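Local coordinates for Hit-like protein involved in cell-cycle regulation (Bartonella henselae, PDB 3LB5) that probably binds and hydrolyses nucleotide substrates as a dimeric histidine triad (HINT-like) protein and may take part in cell-cycle regulation, at residues R74-A79 and Y122-H127; D50-M55 and I68-S73. All blocks are in the same frame, centred on the assembly; numbering follows the deposited sequence.

Contact 1 of 2, residues R74-A79 and Y122-H127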
ATOM      1  N   ARG B  74      -7.120 -13.737   1.538  1.00  9.25           N
ATOM      2  CA  ARG B  74      -8.176 -12.797   1.133  1.00  9.79           C
ATOM      3  C   ARG B  74      -7.633 -11.379   0.956  1.00  9.85           C
ATOM      4  O   ARG B  74      -8.070 -10.646   0.067  1.00  9.99           O
ATOM      5  CB  ARG B  74      -9.299 -12.771   2.176  1.00  9.57           C
ATOM      6  CG  ARG B  74     -10.090 -14.102   2.245  1.00  9.32           C
ATOM      7  CD  ARG B  74     -11.226 -14.060   3.222  1.00 11.17           C
ATOM      8  NE  ARG B  74     -12.277 -13.117   2.867  1.00 11.27           N
ATOM      9  CZ  ARG B  74     -12.430 -11.895   3.378  1.00 13.91           C
ATOM     10  NH1 ARG B  74     -11.574 -11.411   4.286  1.00 10.67           N
ATOM     11  NH2 ARG B  74     -13.463 -11.147   2.978  1.00 10.60           N
ATOM     12  N   ASN B  75      -6.719 -10.990   1.843  1.00  8.70           N
ATOM     13  CA  ASN B  75      -6.179  -9.623   1.833  1.00  8.97           C
ATOM     14  C   ASN B  75      -4.937  -9.540   2.712  1.00  8.49           C
ATOM     15  O   ASN B  75      -4.282 -10.562   2.938  1.00  7.50           O
ATOM     16  CB  ASN B  75      -7.270  -8.577   2.183  1.00  9.01           C
ATOM     17  CG  ASN B  75      -7.913  -8.803   3.538  1.00  7.80           C
ATOM     18  OD1 ASN B  75      -7.268  -9.208   4.495  1.00 10.31           O
ATOM     19  ND2 ASN B  75      -9.191  -8.477   3.635  1.00 10.00           N
ATOM     20  N   LEU B  76      -4.584  -8.344   3.194  1.00  9.53           N
ATOM     21  CA  LEU B  76      -3.352  -8.179   3.985  1.00  9.72           C
ATOM     22  C   LEU B  76      -3.447  -8.793   5.377  1.00 10.29           C
ATOM     23  O   LEU B  76      -2.450  -9.285   5.934  1.00 10.70           O
ATOM     24  CB  LEU B  76      -3.011  -6.677   4.128  1.00  9.64           C
ATOM     25  CG  LEU B  76      -1.627  -6.360   4.714  1.00  8.47           C
ATOM     26  CD1 LEU B  76      -0.602  -6.594   3.663  1.00  9.80           C
ATOM     27  CD2 LEU B  76      -1.554  -4.931   5.181  1.00  8.28           C
ATOM     28  N   LEU B  77      -4.643  -8.718   5.943  1.00 11.08           N
ATOM     29  CA  LEU B  77      -4.933  -9.116   7.327  1.00 11.42           C
ATOM     30  C   LEU B  77      -4.724 -10.614   7.583  1.00 11.65           C
ATOM     31  O   LEU B  77      -4.254 -10.993   8.656  1.00 12.09           O
ATOM     32  CB  LEU B  77      -6.370  -8.725   7.688  1.00 11.25           C
ATOM     33  CG  LEU B  77      -6.799  -7.268   7.424  1.00 13.91           C
ATOM     34  CD1 LEU B  77      -8.320  -7.158   7.457  1.00 14.65           C
ATOM     35  CD2 LEU B  77      -6.190  -6.345   8.452  1.00 12.69           C
ATOM     36  N   ASP B  78      -5.059 -11.452   6.600  1.00 11.35           N
ATOM     37  CA  ASP B  78      -4.922 -12.915   6.760  1.00 12.23           C
ATOM     38  C   ASP B  78      -3.712 -13.517   6.035  1.00 12.14           C
ATOM     39  O   ASP B  78      -3.524 -14.730   6.060  1.00 11.76           O
ATOM     40  CB  ASP B  78      -6.212 -13.643   6.332  1.00 11.78           C
ATOM     41  CG  ASP B  78      -6.534 -13.461   4.850  1.00 12.69           C
ATOM     42  OD1 ASP B  78      -6.162 -12.428   4.276  1.00 12.99           O
ATOM     43  OD2 ASP B  78      -7.188 -14.343   4.256  1.00 13.17           O
ATOM     44  N   ALA B  79      -2.902 -12.678   5.382  1.00 11.85           N
ATOM     45  CA  ALA B  79      -1.696 -13.167   4.696  1.00 11.54           C
ATOM     46  C   ALA B  79      -0.666 -13.642   5.714  1.00 11.83           C
ATOM     47  O   ALA B  79      -0.600 -13.099   6.820  1.00 11.64           O
ATOM     48  CB  ALA B  79      -1.102 -12.061   3.841  1.00 11.88           C
ATOM     49  N   TYR B 122     -11.319 -10.705  -3.732  1.00 10.26           N
ATOM     50  CA  TYR B 122     -10.886 -11.119  -2.399  1.00 10.02           C
ATOM     51  C   TYR B 122      -9.666 -12.029  -2.412  1.00 10.48           C
ATOM     52  O   TYR B 122      -9.659 -13.115  -1.840  1.00 10.08           O
ATOM     53  CB  TYR B 122     -12.061 -11.690  -1.612  1.00 11.04           C
ATOM     54  CG  TYR B 122     -13.010 -10.577  -1.273  1.00 11.59           C
ATOM     55  CD1 TYR B 122     -12.748  -9.728  -0.207  1.00 13.42           C
ATOM     56  CD2 TYR B 122     -14.124 -10.323  -2.063  1.00 12.68           C
ATOM     57  CE1 TYR B 122     -13.577  -8.659   0.079  1.00 13.56           C
ATOM     58  CE2 TYR B 122     -14.982  -9.254  -1.769  1.00 14.77           C
ATOM     59  CZ  TYR B 122     -14.688  -8.434  -0.691  1.00 14.44           C
ATOM     60  OH  TYR B 122     -15.527  -7.397  -0.364  1.00 16.00           O
ATOM     61  N   HIS B 123      -8.647 -11.547  -3.121  1.00 10.16           N
ATOM     62  CA  HIS B 123      -7.292 -12.067  -3.067  1.00  9.92           C
ATOM     63  C   HIS B 123      -6.334 -10.868  -2.848  1.00  9.69           C
ATOM     64  O   HIS B 123      -6.561  -9.784  -3.397  1.00  9.76           O
ATOM     65  CB  HIS B 123      -6.975 -12.776  -4.388  1.00  9.04           C
ATOM     66  CG  HIS B 123      -5.629 -13.422  -4.408  1.00 10.12           C
ATOM     67  ND1 HIS B 123      -5.440 -14.737  -4.043  1.00  7.77           N
ATOM     68  CD2 HIS B 123      -4.405 -12.929  -4.712  1.00  7.84           C
ATOM     69  CE1 HIS B 123      -4.150 -15.031  -4.127  1.00 10.57           C
ATOM     70  NE2 HIS B 123      -3.502 -13.957  -4.549  1.00  9.57           N
ATOM     71  N   LEU B 124      -5.290 -11.039  -2.038  1.00 10.49           N
ATOM     72  CA  LEU B 124      -4.354  -9.931  -1.751  1.00  9.48           C
ATOM     73  C   LEU B 124      -3.804  -9.324  -3.046  1.00  9.23           C
ATOM     74  O   LEU B 124      -3.237 -10.019  -3.851  1.00  9.92           O
ATOM     75  CB  LEU B 124      -3.193 -10.382  -0.835  1.00 10.18           C
ATOM     76  CG  LEU B 124      -2.124  -9.331  -0.444  1.00  7.92           C
ATOM     77  CD1 LEU B 124      -2.718  -8.058   0.200  1.00  9.96           C
ATOM     78  CD2 LEU B 124      -1.073  -9.962   0.465  1.00  8.29           C
ATOM     79  N   HIS B 125      -4.042  -8.039  -3.272  1.00  9.20           N
ATOM     80  CA  HIS B 125      -3.408  -7.351  -4.381  1.00  9.25           C
ATOM     81  C   HIS B 125      -3.046  -5.917  -4.027  1.00  9.30           C
ATOM     82  O   HIS B 125      -3.827  -5.226  -3.364  1.00 10.07           O
ATOM     83  CB  HIS B 125      -4.270  -7.392  -5.653  1.00  8.69           C
ATOM     84  CG  HIS B 125      -5.641  -6.791  -5.497  1.00  9.42           C
ATOM     85  ND1 HIS B 125      -6.621  -7.374  -4.724  1.00  9.99           N
ATOM     86  CD2 HIS B 125      -6.208  -5.691  -6.059  1.00 11.27           C
ATOM     87  CE1 HIS B 125      -7.728  -6.644  -4.789  1.00 12.82           C
ATOM     88  NE2 HIS B 125      -7.510  -5.626  -5.605  1.00  9.92           N
ATOM     89  N   PHE B 126      -1.870  -5.475  -4.486  1.00  9.04           N
ATOM     90  CA  PHE B 126      -1.472  -4.056  -4.444  1.00  9.02           C
ATOM     91  C   PHE B 126      -1.699  -3.405  -5.810  1.00  8.12           C
ATOM     92  O   PHE B 126      -1.377  -3.986  -6.853  1.00  7.44           O
ATOM     93  CB  PHE B 126       0.002  -3.907  -4.047  1.00  8.70           C
ATOM     94  CG  PHE B 126       0.270  -4.162  -2.587  1.00 10.40           C
ATOM     95  CD1 PHE B 126       0.606  -3.113  -1.747  1.00 10.62           C
ATOM     96  CD2 PHE B 126       0.221  -5.459  -2.062  1.00  9.95           C
ATOM     97  CE1 PHE B 126       0.853  -3.343  -0.385  1.00 12.39           C
ATOM     98  CE2 PHE B 126       0.482  -5.706  -0.700  1.00 10.67           C
ATOM     99  CZ  PHE B 126       0.798  -4.635   0.136  1.00 10.23           C
ATOM    100  N   HIS B 127      -2.309  -2.224  -5.796  1.00  7.70           N
ATOM    101  CA  HIS B 127      -2.406  -1.368  -6.975  1.00  7.79           C
ATOM    102  C   HIS B 127      -1.153  -0.507  -7.123  1.00  8.71           C
ATOM    103  O   HIS B 127      -0.721   0.164  -6.157  1.00  8.52           O
ATOM    104  CB  HIS B 127      -3.606  -0.410  -6.845  1.00  7.64           C
ATOM    105  CG  HIS B 127      -4.920  -1.094  -6.798  1.00  7.04           C
ATOM    106  ND1 HIS B 127      -5.610  -1.441  -7.944  1.00  9.90           N
ATOM    107  CD2 HIS B 127      -5.701  -1.463  -5.755  1.00  9.73           C
ATOM    108  CE1 HIS B 127      -6.754  -2.016  -7.606  1.00 11.78           C
ATOM    109  NE2 HIS B 127      -6.836  -2.037  -6.285  1.00 13.25           N
TER
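L124 carries most of the apolar contact, laying its side chain against the backbone between N75 and L76. A chi1 of 180° sets CG anti to the backbone N and carries the branch toward the 74-79 turn. CD1 of L124 packs 3.5 Å from L76 N, and its CD2 meets A79 CB at 4.0 Å. L76 CD1 extends this patch to F126 CZ, at 4.3 Å, and L84 of helix 81-101 covers both leucines. V91 of the second subunit packs on L76, and I88 of that subunit on F126, so the patch borders the dimer interface. At the other end the R74 guanidinium and the Y122 ring run alongside each other, their planes 14° apart, with R74 NH2 3.6 Å from Y122 CD1; a salt bridge from NH1 to E114 OE2 holds the guanidinium. The segment 122-127 contains the His-X-His-X-His run of the histidine triad, H123, H125 and H127, whose last member lies on strand 126-131. Polar bonds shape each segment from within. D78 turns its carboxylate back on the chain, OD2 taking R74 N at 2.8 Å and OD1 taking N75 N at 2.9 Å, each through a syn lone pair. N75 OD1 accepts from L77 N in an Asx turn, and N75 ND2 donates to the same E114 oxygen that R74 bridges. H125 ND1 donates to H123 O at 2.8 Å, nearly straight at 171° and in the ring plane, which fixes the rotation of the imidazole. Between the backbones, R74 CA approaches Y122 O at 3.3 Å in a CA-H...O contact, and R74 O is bound by Q119 NE2.

Contact 2 of 2, residues D50-M55 and I68-S73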
ATOM      1  N   ASP B  50       7.056 -16.355  -6.255  1.00 10.93           N
ATOM      2  CA  ASP B  50       6.134 -15.930  -5.211  1.00 10.59           C
ATOM      3  C   ASP B  50       5.062 -14.938  -5.668  1.00  9.75           C
ATOM      4  O   ASP B  50       4.068 -14.753  -4.979  1.00  9.89           O
ATOM      5  CB  ASP B  50       6.914 -15.344  -4.039  1.00  9.70           C
ATOM      6  CG  ASP B  50       7.813 -16.375  -3.367  1.00 11.87           C
ATOM      7  OD1 ASP B  50       7.345 -17.482  -3.119  1.00 12.67           O
ATOM      8  OD2 ASP B  50       8.999 -16.099  -3.113  1.00 14.52           O
ATOM      9  N   VAL B  51       5.266 -14.275  -6.798  1.00  8.74           N
ATOM     10  CA  VAL B  51       4.312 -13.218  -7.170  1.00  8.82           C
ATOM     11  C   VAL B  51       4.080 -13.135  -8.653  1.00  8.82           C
ATOM     12  O   VAL B  51       4.899 -13.596  -9.452  1.00  9.94           O
ATOM     13  CB  VAL B  51       4.777 -11.793  -6.705  1.00  9.22           C
ATOM     14  CG1 VAL B  51       5.228 -11.772  -5.252  1.00  9.31           C
ATOM     15  CG2 VAL B  51       5.877 -11.261  -7.593  1.00  8.41           C
ATOM     16  N   ILE B  52       2.982 -12.485  -9.014  1.00  9.19           N
ATOM     17  CA  ILE B  52       2.693 -12.176 -10.383  1.00  8.47           C
ATOM     18  C   ILE B  52       2.303 -10.726 -10.422  1.00  8.72           C
ATOM     19  O   ILE B  52       1.537 -10.281  -9.583  1.00  8.49           O
ATOM     20  CB  ILE B  52       1.520 -13.000 -10.940  1.00  8.80           C
ATOM     21  CG1 ILE B  52       1.762 -14.505 -10.774  1.00  9.43           C
ATOM     22  CG2 ILE B  52       1.341 -12.689 -12.419  1.00  8.34           C
ATOM     23  CD1 ILE B  52       0.497 -15.332 -11.049  1.00 11.40           C
ATOM     24  N   ALA B  53       2.852 -10.003 -11.393  1.00  8.00           N
ATOM     25  CA  ALA B  53       2.449  -8.627 -11.662  1.00  8.07           C
ATOM     26  C   ALA B  53       1.839  -8.580 -13.036  1.00  7.78           C
ATOM     27  O   ALA B  53       2.406  -9.118 -13.992  1.00  8.44           O
ATOM     28  CB  ALA B  53       3.655  -7.656 -11.557  1.00  7.82           C
ATOM     29  N   PHE B  54       0.692  -7.919 -13.150  1.00  7.79           N
ATOM     30  CA  PHE B  54      -0.099  -8.011 -14.359  1.00  8.24           C
ATOM     31  C   PHE B  54      -0.950  -6.745 -14.512  1.00  8.73           C
ATOM     32  O   PHE B  54      -1.171  -6.011 -13.553  1.00  8.50           O
ATOM     33  CB  PHE B  54      -0.962  -9.297 -14.358  1.00  7.79           C
ATOM     34  CG  PHE B  54      -1.958  -9.367 -13.217  1.00  9.02           C
ATOM     35  CD1 PHE B  54      -3.287  -8.955 -13.406  1.00  8.15           C
ATOM     36  CD2 PHE B  54      -1.577  -9.859 -11.962  1.00  8.44           C
ATOM     37  CE1 PHE B  54      -4.234  -9.023 -12.354  1.00 10.77           C
ATOM     38  CE2 PHE B  54      -2.520  -9.926 -10.893  1.00 10.28           C
ATOM     39  CZ  PHE B  54      -3.856  -9.502 -11.099  1.00 10.92           C
ATOM     40  N   MET B  55      -1.356  -6.478 -15.738  1.00  9.04           N
ATOM     41  CA  MET B  55      -2.089  -5.268 -16.055  1.00 10.22           C
ATOM     42  C   MET B  55      -3.505  -5.325 -15.503  1.00 10.46           C
ATOM     43  O   MET B  55      -4.202  -6.341 -15.651  1.00 10.46           O
ATOM     44  CB  MET B  55      -2.115  -5.052 -17.576  1.00 10.78           C
ATOM     45  CG  MET B  55      -0.723  -5.034 -18.246  1.00 10.26           C
ATOM     46  SD  MET B  55       0.468  -3.986 -17.389  1.00 11.10           S
ATOM     47  CE  MET B  55      -0.312  -2.387 -17.685  1.00  8.80           C
ATOM     48  N   ILE B  68       0.229  -9.435  -7.101  1.00  7.54           N
ATOM     49  CA  ILE B  68      -0.400 -10.420  -6.192  1.00  8.21           C
ATOM     50  C   ILE B  68       0.594 -11.478  -5.729  1.00  8.37           C
ATOM     51  O   ILE B  68       1.486 -11.868  -6.497  1.00  8.64           O
ATOM     52  CB  ILE B  68      -1.642 -11.166  -6.831  1.00  8.35           C
ATOM     53  CG1 ILE B  68      -1.243 -12.010  -8.054  1.00  9.49           C
ATOM     54  CG2 ILE B  68      -2.808 -10.211  -7.140  1.00  7.58           C
ATOM     55  CD1 ILE B  68      -2.462 -12.844  -8.622  1.00  8.82           C
ATOM     56  N   PRO B  69       0.403 -12.004  -4.496  1.00  8.99           N
ATOM     57  CA  PRO B  69       1.102 -13.232  -4.135  1.00  8.62           C
ATOM     58  C   PRO B  69       0.500 -14.438  -4.898  1.00  9.19           C
ATOM     59  O   PRO B  69      -0.680 -14.450  -5.238  1.00  9.70           O
ATOM     60  CB  PRO B  69       0.825 -13.350  -2.638  1.00  8.43           C
ATOM     61  CG  PRO B  69      -0.565 -12.719  -2.492  1.00  8.06           C
ATOM     62  CD  PRO B  69      -0.587 -11.601  -3.470  1.00  9.15           C
ATOM     63  N   LYS B  70       1.307 -15.455  -5.142  1.00  8.86           N
ATOM     64  CA  LYS B  70       0.793 -16.685  -5.711  1.00  9.74           C
ATOM     65  C   LYS B  70       0.153 -17.488  -4.571  1.00 10.44           C
ATOM     66  O   LYS B  70      -0.747 -18.319  -4.803  1.00 10.55           O
ATOM     67  CB  LYS B  70       1.936 -17.466  -6.357  1.00 10.12           C
ATOM     68  CG  LYS B  70       2.385 -16.892  -7.695  1.00  9.48           C
ATOM     69  CD  LYS B  70       3.486 -17.758  -8.295  1.00 12.00           C
ATOM     70  CE  LYS B  70       3.726 -17.386  -9.764  1.00 13.88           C
ATOM     71  NZ  LYS B  70       4.872 -18.112 -10.381  1.00 13.97           N
ATOM     72  N   LYS B  71       0.634 -17.262  -3.348  1.00  9.42           N
ATOM     73  CA  LYS B  71       0.020 -17.908  -2.200  1.00 10.38           C
ATOM     74  C   LYS B  71      -1.233 -17.149  -1.779  1.00 11.26           C
ATOM     75  O   LYS B  71      -1.175 -15.947  -1.543  1.00 12.38           O
ATOM     76  CB  LYS B  71       1.000 -18.080  -1.038  1.00  9.48           C
ATOM     77  CG  LYS B  71       0.394 -18.813   0.194  1.00 10.07           C
ATOM     78  CD  LYS B  71       1.437 -18.987   1.309  1.00  8.34           C
ATOM     79  CE  LYS B  71       0.958 -19.967   2.363  1.00  9.71           C
ATOM     80  NZ  LYS B  71      -0.212 -19.411   3.135  1.00  9.48           N
ATOM     81  N   GLY B  72      -2.350 -17.876  -1.683  1.00 11.03           N
ATOM     82  CA  GLY B  72      -3.661 -17.288  -1.425  1.00 11.46           C
ATOM     83  C   GLY B  72      -3.878 -16.706  -0.028  1.00 11.34           C
ATOM     84  O   GLY B  72      -3.551 -17.328   0.977  1.00 11.93           O
ATOM     85  N   SER B  73      -4.394 -15.482   0.025  1.00 11.09           N
ATOM     86  CA  SER B  73      -5.040 -14.956   1.232  1.00 10.23           C
ATOM     87  C   SER B  73      -6.088 -13.978   0.739  1.00  9.93           C
ATOM     88  O   SER B  73      -5.974 -13.466  -0.377  1.00  9.91           O
ATOM     89  CB  SER B  73      -4.045 -14.284   2.205  1.00 10.12           C
ATOM     90  OG  SER B  73      -3.454 -13.120   1.665  1.00 10.76           O
TER
HETATM   91  O   HOH W   1       3.038 -15.919  -2.649  1.00  9.15           O
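I52 and I68 face each other as an antiparallel hydrogen-bonded pair in the beta hairpin of strands 51-55 and 65-69, part of the five-stranded antiparallel sheet of the HIT fold. I68 N donates to I52 O at 2.9 Å, and I52 N returns the bond to I68 O at 3.0 Å; the first is almost straight (175°), the second a little bent. One residue along, V51 and P69 form a non-hydrogen-bonded pair, which needs no N-H from the proline toward strand 51-55. V51 CA makes a CA-H...O contact with I68 O at 3.2 Å. Where the strands part, K70 N donates to D50 O at 2.9 Å, from above the carbonyl plane and 42° out of it.

On the face shared by I52, F54 and I68, the F54 ring and the I68 side chain cross at about a right angle. I68 CD1 and CG1 both meet F54 CE2, CD1 at 3.7 Å, and CG2 lies near CE2 and CZ of the same ring. The F54 torsion (chi1 61°), with CG between the backbone N and carbonyl carbon, swings the ring over toward I68. I52 CG1 meets K70 CE at 3.6 Å, where the lysine's extended chain passes across it; the ammonium continues to a salt bridge with E47 and a hydrogen bond to D48 O.

Farther out, F32 and L35 of helix 31-36 cover this face, F32 meeting F54 edge-to-face and also packing on I68, and an unknown ligand lies about 4 Å from the F54 side chain. Across the sheet, V51 packs on A90 and P69 on V87 of helix 81-101. D50 O has a second partner, a water that accepts from K71 N and donates to D50 O at 2.8 Å.

Both contacts are largely buried and reach the same sheet, in which strands 65-69 and 126-131 are neighbours; their centres lie 10 Å apart. Contact 2 is a regular strand pairing within one subunit, held by backbone bonds, reaching the surface at D50, with K70 partly exposed. Contact 1 joins the irregular turn before helix 81-101 to the histidine-rich segment by leucine packing, its polar bonds staying inside each segment or going to outside partners, and it adjoins the second subunit. The two meet directly: H123 NE2 probably bonds P69 O at 2.9 Å, and L124 N probably bonds S73 O at 3.0 Å, tying the end of strand 65-69 and the loop after it to the histidine segment.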